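Local coordinates for protein beta-mannosidase (PDB 4CVU) that probably hydrolyses terminal beta-linked mannose residues from the non-reducing ends of mannosides, as a fungal glycoside hydrolase family 2 enzyme, at residues A[876-887]-A[903-914]. Sequence-based numbering, arbitrary orientation.
Sequences TVEATAGVSLYT and AFVLRPGEKKEV
V877 pairs with K912 in an antiparallel hydrogen-bonded pair. V877 N reaches K912 O at 3.0 Å, nearly straight, and the return bond is weak. In the second sheet S884 and L906 exchange backbone bonds, S884 N to L906 O at 2.9 Å. A G1 beta bulge follows, with A903 and F904 both facing T887.

F904 O accepts two bonds from T887, one from N and one from OG1, each 2.9 Å long. T887 OG1 in turn receives S884 OG at 2.6 Å. CG of F904 sits between its own backbone N and carbonyl carbon (chi1 48°), which turns the ring back toward T887, whose CB lies over one face in a CH-pi contact. Without the hydroxyl of T887, as with an alanine here, S884 OG would probably lose its acceptor and F904 O one of its two donors. L906 CD2 bridges the two sheets, 3.7 Å from V877 CG1. At the surface, K911 NZ forms a long salt bridge with E878 OE2 (3.4 Å), and a water links NZ to OE1.

Each pairing stays within its own sheet of the C-terminal Ig-fold domain; packing of L906 against V877 and A879 joins the sheets. Strand 864-869 flanks 874-879, with L864 against L906. Strand 932-934 flanks 884-890, and its V933 touches V877 and T887.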
ATOM      1  N   THR A 876      19.216  18.026 -20.793  1.00 42.25           N
ATOM      2  CA  THR A 876      18.875  18.935 -21.857  1.00 43.24           C
ATOM      3  C   THR A 876      17.432  18.642 -22.290  1.00 42.56           C
ATOM      4  O   THR A 876      17.086  17.508 -22.551  1.00 41.36           O
ATOM      5  CB  THR A 876      19.888  18.872 -23.041  1.00 43.73           C
ATOM      6  OG1 THR A 876      21.131  19.457 -22.637  1.00 42.49           O
ATOM      7  CG2 THR A 876      19.385  19.632 -24.235  1.00 45.37           C
ATOM      8  N   VAL A 877      16.648  19.711 -22.383  1.00 42.44           N
ATOM      9  CA  VAL A 877      15.242  19.681 -22.732  1.00 44.79           C
ATOM     10  C   VAL A 877      15.053  20.499 -23.997  1.00 44.88           C
ATOM     11  O   VAL A 877      15.492  21.632 -24.051  1.00 44.38           O
ATOM     12  CB  VAL A 877      14.383  20.328 -21.610  1.00 44.95           C
ATOM     13  CG1 VAL A 877      12.898  20.150 -21.885  1.00 46.17           C
ATOM     14  CG2 VAL A 877      14.749  19.741 -20.269  1.00 45.86           C
ATOM     15  N   GLU A 878      14.421  19.932 -25.015  1.00 45.41           N
ATOM     16  CA  GLU A 878      14.234  20.643 -26.273  1.00 48.24           C
ATOM     17  C   GLU A 878      12.828  20.495 -26.832  1.00 45.05           C
ATOM     18  O   GLU A 878      12.355  19.402 -26.976  1.00 44.45           O
ATOM     19  CB  GLU A 878      15.265  20.163 -27.308  1.00 50.74           C
ATOM     20  CG  GLU A 878      15.431  21.107 -28.490  1.00 55.33           C
ATOM     21  CD  GLU A 878      16.316  20.524 -29.598  1.00 60.81           C
ATOM     22  OE1 GLU A 878      16.891  19.409 -29.418  1.00 62.28           O
ATOM     23  OE2 GLU A 878      16.425  21.180 -30.657  1.00 64.52           O
ATOM     24  N   ALA A 879      12.162  21.612 -27.117  1.00 45.16           N
ATOM     25  CA  ALA A 879      10.912  21.576 -27.846  1.00 47.14           C
ATOM     26  C   ALA A 879      11.239  21.571 -29.357  1.00 47.92           C
ATOM     27  O   ALA A 879      11.848  22.512 -29.861  1.00 48.52           O
ATOM     28  CB  ALA A 879      10.052  22.771 -27.486  1.00 47.34           C
ATOM     29  N   THR A 880      10.857  20.499 -30.046  1.00 48.16           N
ATOM     30  CA  THR A 880      11.251  20.241 -31.438  1.00 50.52           C
ATOM     31  C   THR A 880      10.231  20.778 -32.476  1.00 52.11           C
ATOM     32  O   THR A 880      10.614  21.205 -33.574  1.00 53.42           O
ATOM     33  CB  THR A 880      11.519  18.720 -31.591  1.00 53.05           C
ATOM     34  OG1 THR A 880      12.751  18.419 -30.915  1.00 55.47           O
ATOM     35  CG2 THR A 880      11.657  18.288 -32.993  1.00 60.29           C
ATOM     36  N   ALA A 881       8.947  20.791 -32.133  1.00 51.39           N
ATOM     37  CA  ALA A 881       7.876  21.067 -33.099  1.00 51.09           C
ATOM     38  C   ALA A 881       7.097  22.346 -32.837  1.00 50.92           C
ATOM     39  O   ALA A 881       6.377  22.830 -33.705  1.00 51.53           O
ATOM     40  CB  ALA A 881       6.912  19.895 -33.118  1.00 52.01           C
ATOM     41  N   GLY A 882       7.189  22.873 -31.621  1.00 49.40           N
ATOM     42  CA  GLY A 882       6.472  24.091 -31.283  1.00 47.18           C
ATOM     43  C   GLY A 882       6.719  24.517 -29.852  1.00 46.76           C
ATOM     44  O   GLY A 882       7.576  23.954 -29.164  1.00 45.31           O
ATOM     45  N   VAL A 883       5.970  25.513 -29.408  1.00 44.25           N
ATOM     46  CA  VAL A 883       6.115  26.035 -28.055  1.00 43.68           C
ATOM     47  C   VAL A 883       5.529  25.068 -27.044  1.00 42.60           C
ATOM     48  O   VAL A 883       4.424  24.558 -27.228  1.00 42.13           O
ATOM     49  CB  VAL A 883       5.388  27.379 -27.878  1.00 44.29           C
ATOM     50  CG1 VAL A 883       5.345  27.796 -26.405  1.00 44.20           C
ATOM     51  CG2 VAL A 883       6.070  28.437 -28.701  1.00 45.98           C
ATOM     52  N   SER A 884       6.277  24.825 -25.973  1.00 40.20           N
ATOM     53  CA  SER A 884       5.783  24.026 -24.873  1.00 37.89           C
ATOM     54  C   SER A 884       5.488  24.906 -23.684  1.00 37.76           C
ATOM     55  O   SER A 884       6.365  25.645 -23.256  1.00 38.54           O
ATOM     56  CB  SER A 884       6.838  22.990 -24.490  1.00 36.87           C
ATOM     57  OG  SER A 884       6.591  22.577 -23.178  1.00 37.59           O
ATOM     58  N   LEU A 885       4.278  24.825 -23.127  1.00 37.16           N
ATOM     59  CA  LEU A 885       3.915  25.579 -21.932  1.00 36.80           C
ATOM     60  C   LEU A 885       3.948  24.685 -20.701  1.00 35.87           C
ATOM     61  O   LEU A 885       3.543  23.532 -20.772  1.00 38.06           O
ATOM     62  CB  LEU A 885       2.500  26.178 -22.076  1.00 38.30           C
ATOM     63  CG  LEU A 885       2.292  27.110 -23.250  1.00 39.98           C
ATOM     64  CD1 LEU A 885       0.858  27.670 -23.266  1.00 40.92           C
ATOM     65  CD2 LEU A 885       3.314  28.224 -23.148  1.00 39.97           C
ATOM     66  N   TYR A 886       4.431  25.227 -19.576  1.00 33.71           N
ATOM     67  CA  TYR A 886       4.425  24.563 -18.291  1.00 31.80           C
ATOM     68  C   TYR A 886       5.196  23.251 -18.460  1.00 31.88           C
ATOM     69  O   TYR A 886       4.669  22.226 -18.093  1.00 30.52           O
ATOM     70  CB  TYR A 886       3.020  24.215 -17.774  1.00 32.07           C
ATOM     71  CG  TYR A 886       2.166  25.442 -17.500  1.00 31.81           C
ATOM     72  CD1 TYR A 886       2.249  26.105 -16.310  1.00 32.97           C
ATOM     73  CD2 TYR A 886       1.310  25.910 -18.450  1.00 33.32           C
ATOM     74  CE1 TYR A 886       1.477  27.271 -16.057  1.00 33.73           C
ATOM     75  CE2 TYR A 886       0.527  27.069 -18.214  1.00 33.30           C
ATOM     76  CZ  TYR A 886       0.617  27.713 -17.001  1.00 34.18           C
ATOM     77  OH  TYR A 886      -0.147  28.893 -16.715  1.00 35.23           O
ATOM     78  N   THR A 887       6.370  23.325 -19.076  1.00 31.81           N
ATOM     79  CA  THR A 887       7.258  22.141 -19.243  1.00 32.92           C
ATOM     80  C   THR A 887       7.642  21.644 -17.892  1.00 33.13           C
ATOM     81  O   THR A 887       8.030  22.452 -17.050  1.00 32.27           O
ATOM     82  CB  THR A 887       8.508  22.572 -20.025  1.00 34.66           C
ATOM     83  OG1 THR A 887       8.099  23.275 -21.205  1.00 35.07           O
ATOM     84  CG2 THR A 887       9.387  21.384 -20.437  1.00 34.43           C
ATOM     85  N   ALA A 903       8.548  23.911 -14.664  1.00 39.08           N
ATOM     86  CA  ALA A 903       7.352  24.646 -15.063  1.00 39.14           C
ATOM     87  C   ALA A 903       7.709  25.904 -15.827  1.00 41.67           C
ATOM     88  O   ALA A 903       7.401  27.001 -15.396  1.00 41.79           O
ATOM     89  CB  ALA A 903       6.480  24.979 -13.849  1.00 40.10           C
ATOM     90  N   PHE A 904       8.365  25.724 -16.978  1.00 41.91           N
ATOM     91  CA  PHE A 904       8.836  26.836 -17.785  1.00 41.90           C
ATOM     92  C   PHE A 904       8.329  26.764 -19.245  1.00 42.73           C
ATOM     93  O   PHE A 904       7.858  25.724 -19.732  1.00 40.59           O
ATOM     94  CB  PHE A 904      10.372  26.902 -17.759  1.00 41.62           C
ATOM     95  CG  PHE A 904      11.062  25.574 -18.023  1.00 41.49           C
ATOM     96  CD1 PHE A 904      11.245  25.111 -19.312  1.00 39.48           C
ATOM     97  CD2 PHE A 904      11.534  24.800 -16.966  1.00 39.76           C
ATOM     98  CE1 PHE A 904      11.881  23.904 -19.544  1.00 39.61           C
ATOM     99  CE2 PHE A 904      12.171  23.588 -17.198  1.00 39.48           C
ATOM    100  CZ  PHE A 904      12.337  23.138 -18.503  1.00 38.70           C
ATOM    101  N   VAL A 905       8.332  27.907 -19.901  1.00 42.49           N
ATOM    102  CA  VAL A 905       8.029  27.990 -21.303  1.00 42.18           C
ATOM    103  C   VAL A 905       9.264  27.701 -22.110  1.00 44.26           C
ATOM    104  O   VAL A 905      10.321  28.159 -21.800  1.00 43.09           O
ATOM    105  CB  VAL A 905       7.456  29.388 -21.692  1.00 43.57           C
ATOM    106  CG1 VAL A 905       7.300  29.524 -23.188  1.00 44.83           C
ATOM    107  CG2 VAL A 905       6.120  29.612 -21.009  1.00 44.37           C
ATOM    108  N   LEU A 906       9.099  26.936 -23.169  1.00 45.16           N
ATOM    109  CA  LEU A 906      10.204  26.568 -24.011  1.00 47.81           C
ATOM    110  C   LEU A 906       9.801  26.753 -25.465  1.00 51.63           C
ATOM    111  O   LEU A 906       8.749  26.296 -25.845  1.00 49.02           O
ATOM    112  CB  LEU A 906      10.503  25.118 -23.762  1.00 47.69           C
ATOM    113  CG  LEU A 906      11.872  24.582 -24.039  1.00 48.71           C
ATOM    114  CD1 LEU A 906      12.932  25.266 -23.235  1.00 50.68           C
ATOM    115  CD2 LEU A 906      11.818  23.099 -23.773  1.00 49.39           C
ATOM    116  N   ARG A 907      10.651  27.398 -26.265  1.00 52.75           N
ATOM    117  CA  ARG A 907      10.379  27.619 -27.695  1.00 53.98           C
ATOM    118  C   ARG A 907      11.290  26.729 -28.494  1.00 51.36           C
ATOM    119  O   ARG A 907      12.337  26.427 -28.055  1.00 51.60           O
ATOM    120  CB  ARG A 907      10.667  29.041 -28.130  1.00 56.18           C
ATOM    121  CG  ARG A 907      10.458  30.115 -27.107  1.00 58.81           C
ATOM    122  CD  ARG A 907      10.343  31.431 -27.816  1.00 62.09           C
ATOM    123  NE  ARG A 907      11.234  32.424 -27.274  1.00 62.68           N
ATOM    124  CZ  ARG A 907      11.875  33.327 -28.002  1.00 67.24           C
ATOM    125  NH1 ARG A 907      11.758  33.367 -29.327  1.00 68.25           N
ATOM    126  NH2 ARG A 907      12.668  34.169 -27.388  1.00 68.87           N
ATOM    127  N   PRO A 908      10.881  26.340 -29.688  1.00 54.23           N
ATOM    128  CA  PRO A 908      11.618  25.320 -30.392  1.00 55.59           C
ATOM    129  C   PRO A 908      12.975  25.814 -30.819  1.00 56.11           C
ATOM    130  O   PRO A 908      13.147  27.008 -31.047  1.00 55.30           O
ATOM    131  CB  PRO A 908      10.727  24.987 -31.576  1.00 56.76           C
ATOM    132  CG  PRO A 908       9.895  26.191 -31.785  1.00 56.66           C
ATOM    133  CD  PRO A 908       9.702  26.791 -30.442  1.00 55.39           C
ATOM    134  N   GLY A 909      13.933  24.892 -30.867  1.00 60.91           N
ATOM    135  CA  GLY A 909      15.313  25.227 -31.186  1.00 66.55           C
ATOM    136  C   GLY A 909      16.088  25.701 -29.971  1.00 70.50           C
ATOM    137  O   GLY A 909      17.267  25.381 -29.844  1.00 75.34           O
ATOM    138  N   GLU A 910      15.430  26.476 -29.096  1.00 70.56           N
ATOM    139  CA  GLU A 910      15.999  26.884 -27.819  1.00 69.12           C
ATOM    140  C   GLU A 910      16.308  25.630 -27.034  1.00 67.53           C
ATOM    141  O   GLU A 910      15.443  24.780 -26.813  1.00 77.23           O
ATOM    142  CB  GLU A 910      15.021  27.766 -27.018  1.00 71.88           C
ATOM    143  CG  GLU A 910      15.428  28.053 -25.557  1.00 73.50           C
ATOM    144  CD  GLU A 910      14.292  28.553 -24.652  1.00 72.15           C
ATOM    145  OE1 GLU A 910      13.119  28.619 -25.082  1.00 68.42           O
ATOM    146  OE2 GLU A 910      14.571  28.879 -23.473  1.00 70.47           O
ATOM    147  N   LYS A 911      17.547  25.513 -26.613  1.00 66.39           N
ATOM    148  CA  LYS A 911      17.950  24.407 -25.775  1.00 68.16           C
ATOM    149  C   LYS A 911      18.059  24.944 -24.329  1.00 63.52           C
ATOM    150  O   LYS A 911      18.650  25.999 -24.074  1.00 65.01           O
ATOM    151  CB  LYS A 911      19.280  23.805 -26.260  1.00 71.78           C
ATOM    152  CG  LYS A 911      19.179  22.404 -26.869  1.00 73.60           C
ATOM    153  CD  LYS A 911      19.108  22.389 -28.390  1.00 77.22           C
ATOM    154  CE  LYS A 911      19.986  21.271 -28.953  1.00 81.23           C
ATOM    155  NZ  LYS A 911      19.776  20.996 -30.406  1.00 83.21           N
ATOM    156  N   LYS A 912      17.419  24.245 -23.411  1.00 57.38           N
ATOM    157  CA  LYS A 912      17.530  24.545 -22.004  1.00 52.50           C
ATOM    158  C   LYS A 912      18.255  23.419 -21.296  1.00 47.43           C
ATOM    159  O   LYS A 912      17.947  22.257 -21.488  1.00 46.16           O
ATOM    160  CB  LYS A 912      16.150  24.729 -21.365  1.00 54.11           C
ATOM    161  CG  LYS A 912      16.302  25.048 -19.878  1.00 52.38           C
ATOM    162  CD  LYS A 912      14.990  25.319 -19.207  1.00 56.08           C
ATOM    163  CE  LYS A 912      14.787  26.794 -18.933  1.00 53.61           C
ATOM    164  NZ  LYS A 912      15.453  27.231 -17.682  1.00 51.55           N
ATOM    165  N   GLU A 913      19.196  23.795 -20.452  1.00 45.24           N
ATOM    166  CA  GLU A 913      19.856  22.873 -19.570  1.00 46.58           C
ATOM    167  C   GLU A 913      19.270  23.017 -18.164  1.00 45.27           C
ATOM    168  O   GLU A 913      19.034  24.134 -17.678  1.00 43.51           O
ATOM    169  CB  GLU A 913      21.330  23.177 -19.513  1.00 48.64           C
ATOM    170  CG  GLU A 913      22.024  23.065 -20.858  1.00 51.71           C
ATOM    171  CD  GLU A 913      23.496  23.353 -20.731  1.00 53.98           C
ATOM    172  OE1 GLU A 913      23.875  23.708 -19.591  1.00 51.27           O
ATOM    173  OE2 GLU A 913      24.260  23.235 -21.756  1.00 58.45           O
ATOM    174  N   VAL A 914      19.025  21.881 -17.524  1.00 42.19           N
ATOM    175  CA  VAL A 914      18.458  21.870 -16.164  1.00 41.64           C
ATOM    176  C   VAL A 914      19.244  20.882 -15.332  1.00 40.21           C
ATOM    177  O   VAL A 914      19.283  19.711 -15.655  1.00 40.66           O
ATOM    178  CB  VAL A 914      16.967  21.457 -16.198  1.00 40.96           C
ATOM    179  CG1 VAL A 914      16.390  21.443 -14.803  1.00 40.58           C
ATOM    180  CG2 VAL A 914      16.140  22.403 -17.084  1.00 41.16           C
TER
HETATM  181  O   HOH W   1      17.801  19.012 -31.898  1.00 51.79           O